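Local structure of 336aa long hypothetical dTDP-glucose 4,6-dehydratase (Pyrococcus horikoshii, 2HUN) at residues Lys190-Thr195 and Lys255-Leu260; Lys194-Ala199 and Lys306-Tyr311. The protein binds NAD and probably acts as a dTDP-glucose 4,6-dehydratase of the extended short-chain dehydrogenase/reductase type. One frame throughout, in Å; residues are numbered along the deposited sequence.

Contact 1. Residues Lys190-Thr195 and Lys255-Leu260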
loop_
_atom_site.group_PDB
_atom_site.type_symbol
_atom_site.label_atom_id
_atom_site.label_comp_id
_atom_site.label_asym_id
_atom_site.label_seq_id
_atom_site.Cartn_x
_atom_site.Cartn_y
_atom_site.Cartn_z
ATOM N N LYS A 190 -6.356 22.487 15.415
ATOM C CA LYS A 190 -7.061 21.210 15.492
ATOM C C LYS A 190 -8.269 21.438 16.399
ATOM O O LYS A 190 -8.193 22.214 17.342
ATOM C CB LYS A 190 -6.160 20.114 16.076
ATOM C CG LYS A 190 -5.000 19.675 15.180
ATOM C CD LYS A 190 -5.498 19.000 13.910
ATOM C CE LYS A 190 -4.337 18.498 13.055
ATOM N NZ LYS A 190 -4.816 17.787 11.834
ATOM N N LEU A 191 -9.373 20.766 16.102
ATOM C CA LEU A 191 -10.617 20.914 16.854
ATOM C C LEU A 191 -10.581 21.178 18.359
ATOM O O LEU A 191 -11.055 22.217 18.823
ATOM C CB LEU A 191 -11.504 19.683 16.644
ATOM C CG LEU A 191 -12.858 19.746 17.369
ATOM C CD1 LEU A 191 -13.732 20.817 16.727
ATOM C CD2 LEU A 191 -13.554 18.384 17.316
ATOM N N ILE A 192 -10.041 20.232 19.121
ATOM C CA ILE A 192 -9.995 20.347 20.575
ATOM C C ILE A 192 -9.154 21.528 21.070
ATOM O O ILE A 192 -9.589 22.277 21.943
ATOM C CB ILE A 192 -9.530 19.008 21.204
ATOM C CG1 ILE A 192 -10.596 17.939 20.923
ATOM C CG2 ILE A 192 -9.322 19.155 22.699
ATOM C CD1 ILE A 192 -10.215 16.531 21.338
ATOM N N PRO A 193 -7.942 21.714 20.520
ATOM C CA PRO A 193 -7.129 22.847 20.973
ATOM C C PRO A 193 -7.802 24.174 20.611
ATOM O O PRO A 193 -7.895 25.081 21.435
ATOM C CB PRO A 193 -5.814 22.653 20.221
ATOM C CG PRO A 193 -5.733 21.162 20.072
ATOM C CD PRO A 193 -7.152 20.810 19.669
ATOM N N LYS A 194 -8.266 24.276 19.368
ATOM C CA LYS A 194 -8.930 25.485 18.902
ATOM C C LYS A 194 -10.110 25.826 19.805
ATOM O O LYS A 194 -10.289 26.982 20.195
ATOM C CB LYS A 194 -9.428 25.299 17.467
ATOM C CG LYS A 194 -10.127 26.523 16.887
ATOM C CD LYS A 194 -10.795 26.223 15.543
ATOM C CE LYS A 194 -11.811 25.085 15.666
ATOM N NZ LYS A 194 -12.797 25.276 16.787
ATOM N N THR A 195 -10.913 24.820 20.137
ATOM C CA THR A 195 -12.074 25.030 20.992
ATOM C C THR A 195 -11.687 25.555 22.375
ATOM O O THR A 195 -12.288 26.511 22.865
ATOM C CB THR A 195 -12.887 23.730 21.162
ATOM O OG1 THR A 195 -13.330 23.271 19.879
ATOM C CG2 THR A 195 -14.106 23.972 22.047
ATOM N N LYS A 255 -19.461 20.444 23.389
ATOM C CA LYS A 255 -20.298 20.520 24.585
ATOM C C LYS A 255 -19.564 20.032 25.830
ATOM O O LYS A 255 -19.717 20.598 26.912
ATOM C CB LYS A 255 -21.582 19.697 24.412
ATOM C CG LYS A 255 -22.714 20.420 23.684
ATOM C CD LYS A 255 -23.961 19.543 23.597
ATOM C CE LYS A 255 -24.997 20.132 22.653
ATOM N NZ LYS A 255 -26.205 19.265 22.550
ATOM N N ILE A 256 -18.771 18.977 25.680
ATOM C CA ILE A 256 -18.027 18.426 26.807
ATOM C C ILE A 256 -16.871 19.341 27.219
ATOM O O ILE A 256 -16.600 19.512 28.407
ATOM C CB ILE A 256 -17.510 17.001 26.469
ATOM C CG1 ILE A 256 -18.699 16.036 26.416
ATOM C CG2 ILE A 256 -16.493 16.543 27.502
ATOM C CD1 ILE A 256 -18.349 14.629 25.986
ATOM N N ILE A 257 -16.195 19.932 26.240
ATOM C CA ILE A 257 -15.086 20.836 26.529
ATOM C C ILE A 257 -15.578 22.037 27.338
ATOM O O ILE A 257 -14.960 22.436 28.324
ATOM C CB ILE A 257 -14.428 21.349 25.224
ATOM C CG1 ILE A 257 -13.656 20.209 24.551
ATOM C CG2 ILE A 257 -13.502 22.530 25.527
ATOM C CD1 ILE A 257 -13.034 20.584 23.224
ATOM N N LEU A 258 -16.700 22.610 26.918
ATOM C CA LEU A 258 -17.261 23.766 27.605
ATOM C C LEU A 258 -17.664 23.408 29.024
ATOM O O LEU A 258 -17.370 24.149 29.963
ATOM C CB LEU A 258 -18.463 24.307 26.829
ATOM C CG LEU A 258 -18.108 24.759 25.412
ATOM C CD1 LEU A 258 -19.331 25.328 24.728
ATOM C CD2 LEU A 258 -16.994 25.795 25.472
ATOM N N ARG A 259 -18.337 22.273 29.182
ATOM C CA ARG A 259 -18.751 21.833 30.504
ATOM C C ARG A 259 -17.533 21.708 31.408
ATOM O O ARG A 259 -17.512 22.241 32.516
ATOM C CB ARG A 259 -19.473 20.481 30.424
ATOM C CG ARG A 259 -19.518 19.736 31.753
ATOM C CD ARG A 259 -20.474 18.551 31.716
ATOM N NE ARG A 259 -20.069 17.500 30.782
ATOM C CZ ARG A 259 -19.118 16.596 31.024
ATOM N NH1 ARG A 259 -18.455 16.603 32.174
ATOM N NH2 ARG A 259 -18.837 15.676 30.112
ATOM N N LEU A 260 -16.509 21.014 30.916
ATOM C CA LEU A 260 -15.292 20.792 31.690
ATOM C C LEU A 260 -14.484 22.057 31.929
ATOM O O LEU A 260 -13.579 22.075 32.763
ATOM C CB LEU A 260 -14.431 19.717 31.017
ATOM C CG LEU A 260 -15.077 18.325 31.040
ATOM C CD1 LEU A 260 -14.239 17.334 30.244
ATOM C CD2 LEU A 260 -15.227 17.864 32.484
#

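Contact 2. Residues Lys194-Ala199 and Lys306-Tyr311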
loop_
_atom_site.group_PDB
_atom_site.type_symbol
_atom_site.label_atom_id
_atom_site.label_comp_id
_atom_site.label_asym_id
_atom_site.label_seq_id
_atom_site.Cartn_x
_atom_site.Cartn_y
_atom_site.Cartn_z
ATOM N N LYS A 194 -8.266 24.276 19.368
ATOM C CA LYS A 194 -8.930 25.485 18.902
ATOM C C LYS A 194 -10.110 25.826 19.805
ATOM O O LYS A 194 -10.289 26.982 20.195
ATOM C CB LYS A 194 -9.428 25.299 17.467
ATOM C CG LYS A 194 -10.127 26.523 16.887
ATOM C CD LYS A 194 -10.795 26.223 15.543
ATOM C CE LYS A 194 -11.811 25.085 15.666
ATOM N NZ LYS A 194 -12.797 25.276 16.787
ATOM N N THR A 195 -10.913 24.820 20.137
ATOM C CA THR A 195 -12.074 25.030 20.992
ATOM C C THR A 195 -11.687 25.555 22.375
ATOM O O THR A 195 -12.288 26.511 22.865
ATOM C CB THR A 195 -12.887 23.730 21.162
ATOM O OG1 THR A 195 -13.330 23.271 19.879
ATOM C CG2 THR A 195 -14.106 23.972 22.047
ATOM N N ILE A 196 -10.692 24.935 23.003
ATOM C CA ILE A 196 -10.245 25.358 24.328
ATOM C C ILE A 196 -9.741 26.799 24.296
ATOM O O ILE A 196 -10.157 27.633 25.102
ATOM C CB ILE A 196 -9.110 24.454 24.851
ATOM C CG1 ILE A 196 -9.631 23.031 25.070
ATOM C CG2 ILE A 196 -8.555 25.017 26.150
ATOM C CD1 ILE A 196 -8.541 22.019 25.320
ATOM N N ILE A 197 -8.837 27.080 23.362
ATOM C CA ILE A 197 -8.271 28.412 23.209
ATOM C C ILE A 197 -9.348 29.482 23.003
ATOM O O ILE A 197 -9.416 30.462 23.752
ATOM C CB ILE A 197 -7.285 28.444 22.021
ATOM C CG1 ILE A 197 -6.035 27.630 22.376
ATOM C CG2 ILE A 197 -6.925 29.884 21.670
ATOM C CD1 ILE A 197 -5.060 27.453 21.231
ATOM N N ARG A 198 -10.188 29.294 21.993
ATOM C CA ARG A 198 -11.247 30.254 21.707
ATOM C C ARG A 198 -12.217 30.444 22.872
ATOM O O ARG A 198 -12.614 31.568 23.170
ATOM C CB ARG A 198 -12.020 29.836 20.453
ATOM C CG ARG A 198 -11.240 30.020 19.154
ATOM C CD ARG A 198 -12.031 29.502 17.953
ATOM N NE ARG A 198 -13.227 30.297 17.675
ATOM C CZ ARG A 198 -13.225 31.455 17.020
ATOM N NH1 ARG A 198 -12.085 31.964 16.562
ATOM N NH2 ARG A 198 -14.365 32.106 16.821
ATOM N N ALA A 199 -12.593 29.354 23.534
ATOM C CA ALA A 199 -13.523 29.441 24.652
ATOM C C ALA A 199 -12.916 30.223 25.815
ATOM O O ALA A 199 -13.608 30.990 26.484
ATOM C CB ALA A 199 -13.927 28.046 25.113
ATOM N N LYS A 306 -7.484 16.983 31.220
ATOM C CA LYS A 306 -6.030 17.104 31.253
ATOM C C LYS A 306 -5.560 17.987 30.105
ATOM O O LYS A 306 -4.580 18.714 30.232
ATOM C CB LYS A 306 -5.364 15.725 31.148
ATOM C CG LYS A 306 -5.585 14.831 32.359
ATOM C CD LYS A 306 -4.698 13.593 32.322
ATOM C CE LYS A 306 -3.229 13.976 32.219
ATOM N NZ LYS A 306 -2.371 13.109 33.061
ATOM N N THR A 307 -6.274 17.920 28.989
ATOM C CA THR A 307 -5.936 18.711 27.817
ATOM C C THR A 307 -6.283 20.183 28.057
ATOM O O THR A 307 -5.547 21.081 27.638
ATOM C CB THR A 307 -6.674 18.176 26.570
ATOM O OG1 THR A 307 -6.297 16.807 26.355
ATOM C CG2 THR A 307 -6.311 18.994 25.335
ATOM N N ILE A 308 -7.401 20.424 28.739
ATOM C CA ILE A 308 -7.819 21.786 29.058
ATOM C C ILE A 308 -6.767 22.420 29.968
ATOM O O ILE A 308 -6.273 23.514 29.691
ATOM C CB ILE A 308 -9.194 21.801 29.778
ATOM C CG1 ILE A 308 -10.297 21.382 28.798
ATOM C CG2 ILE A 308 -9.469 23.191 30.360
ATOM C CD1 ILE A 308 -11.643 21.102 29.444
ATOM N N ASP A 309 -6.416 21.719 31.047
ATOM C CA ASP A 309 -5.421 22.216 31.990
ATOM C C ASP A 309 -4.093 22.539 31.308
ATOM O O ASP A 309 -3.498 23.582 31.571
ATOM C CB ASP A 309 -5.168 21.192 33.100
ATOM C CG ASP A 309 -6.397 20.932 33.950
ATOM O OD1 ASP A 309 -7.452 21.546 33.686
ATOM O OD2 ASP A 309 -6.305 20.110 34.884
ATOM N N TRP A 310 -3.628 21.648 30.436
ATOM C CA TRP A 310 -2.357 21.860 29.750
ATOM C C TRP A 310 -2.331 23.128 28.900
ATOM O O TRP A 310 -1.379 23.904 28.971
ATOM C CB TRP A 310 -2.007 20.667 28.854
ATOM C CG TRP A 310 -0.591 20.719 28.355
ATOM C CD1 TRP A 310 0.514 20.232 28.989
ATOM C CD2 TRP A 310 -0.118 21.349 27.156
ATOM N NE1 TRP A 310 1.646 20.521 28.261
ATOM C CE2 TRP A 310 1.286 21.208 27.133
ATOM C CE3 TRP A 310 -0.746 22.023 26.099
ATOM C CZ2 TRP A 310 2.078 21.715 26.094
ATOM C CZ3 TRP A 310 0.039 22.527 25.064
ATOM C CH2 TRP A 310 1.439 22.370 25.072
ATOM N N TYR A 311 -3.365 23.330 28.087
ATOM C CA TYR A 311 -3.422 24.499 27.220
ATOM C C TYR A 311 -3.581 25.813 27.966
ATOM O O TYR A 311 -3.085 26.851 27.518
ATOM C CB TYR A 311 -4.542 24.356 26.183
ATOM C CG TYR A 311 -4.120 23.516 25.001
ATOM C CD1 TYR A 311 -4.190 22.127 25.054
ATOM C CD2 TYR A 311 -3.555 24.106 23.871
ATOM C CE1 TYR A 311 -3.702 21.343 24.012
ATOM C CE2 TYR A 311 -3.059 23.333 22.827
ATOM C CZ TYR A 311 -3.134 21.950 22.907
ATOM O OH TYR A 311 -2.609 21.173 21.904
#

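Contact 1. Residues Lys190-Thr195 and Lys255-Leu260
A small, buried, wholly apolar contact between two helices joins I192 and T195, near the start of helix 191-200, to I257 near the end of helix 250-260. The centre of the contact lies about 19 Å from the centre of the chain, on the flank of the NAD-binding Rossmann fold, in a part of the chain that, as in related extended short-chain dehydrogenases, probably contributes to the smaller C-terminal lobe. I257 supplies the reaching side chain. Its CG1 stands anti to the carbonyl carbon and the chain runs on extended (chi1 -71°, chi2 177°), which carries CD1 forward between the two residues of the facing helix. There I257 CD1 lies 3.7 Å from T195 CG2 and 4.0 Å from I192 CG2, residues one helical turn apart. The other branch of I257 joins in as well, its CG2 coming within 3.8 Å of T195 CG2. Both pairs of side chains meet at a slant, and the contact is made largely by methyl groups.

T195 can present a hydrocarbon face because its hydroxyl is engaged with its own helix. T195 OG1 hydrogen-bonds to L191 O at 2.7 Å, arriving from above the carbonyl plane; the same oxygen also takes the helix bond from T195 N. The hydroxyl bond helps hold chi1 near -59°, with CG2 anti to the backbone N and turned to I257. Around the contact, V253 and V254 of helix 250-260 extend the packing against I192 and T195, and I192 also touches W217 of strand 215-219 and I304 of helix 300-313. With the buried hydroxyl satisfied locally and only carbon meeting carbon across the gap, the two helices are held here by shape and by exclusion of water rather than by directional bonds.

Contact 2. Residues Lys194-Ala199 and Lys306-Tyr311
The ring of Y311 has W310 CE3 over one face, 3.6 Å above its plane and offset toward the rim, and T307 O at its edge, in the plane; the indole of W310 in turn has Y311 CG at its edge. From the facing helix, I196 CD1 approaches the tyrosine ring obliquely, and I196 CG2 sits 4.1 Å from Y311 CB. I196 carries the contact. With CG1 anti to the carbonyl carbon and CD1 extended beyond it (chi2 169°), I196 CD1 lies 3.8 Å from T307 CG2 and from I308 CA, and 3.9 Å from I308 CG1. An alanine here would lose both branches and is likely to open a gap between T307, I308 and Y311. The polar ends are held elsewhere: T307 OG1 bonds to G303 O within its own helix, and Y311 OH to Q186 O, tying the helix to the loop before helix 191-200.

The segments 194-199 and 306-311 cross at -54°, their axes 10.1 Å apart at closest approach. M261, which follows L260 in the chain, touches both I196 and I308, while Y219 of strand 215-219 packs on T307. On another side, T195 and A199 of helix 191-200 pack on I205 of strand 205-208, and A199 also on L258 of helix 250-260.

Contacts 1 and 2 lie with their centres about 6 Å apart, on the same side of the chain's centre, and both use helix 191-200, sharing K194 and T195. Along the chain that helix comes first, then helix 250-260 and finally helix 300-313, so it gathers two later segments against different faces. The two partner helices also meet each other, with L260 CB 3.5 Å from I308 CD1, and P193 CG lies 3.6 Å from Y311 OH. The result is a three-helix cluster beside the NAD-binding domain. The side chains of I192 and Y311 lie about 9 and 10 Å from the bound NAD, farther out than F14 and N181, which bind it.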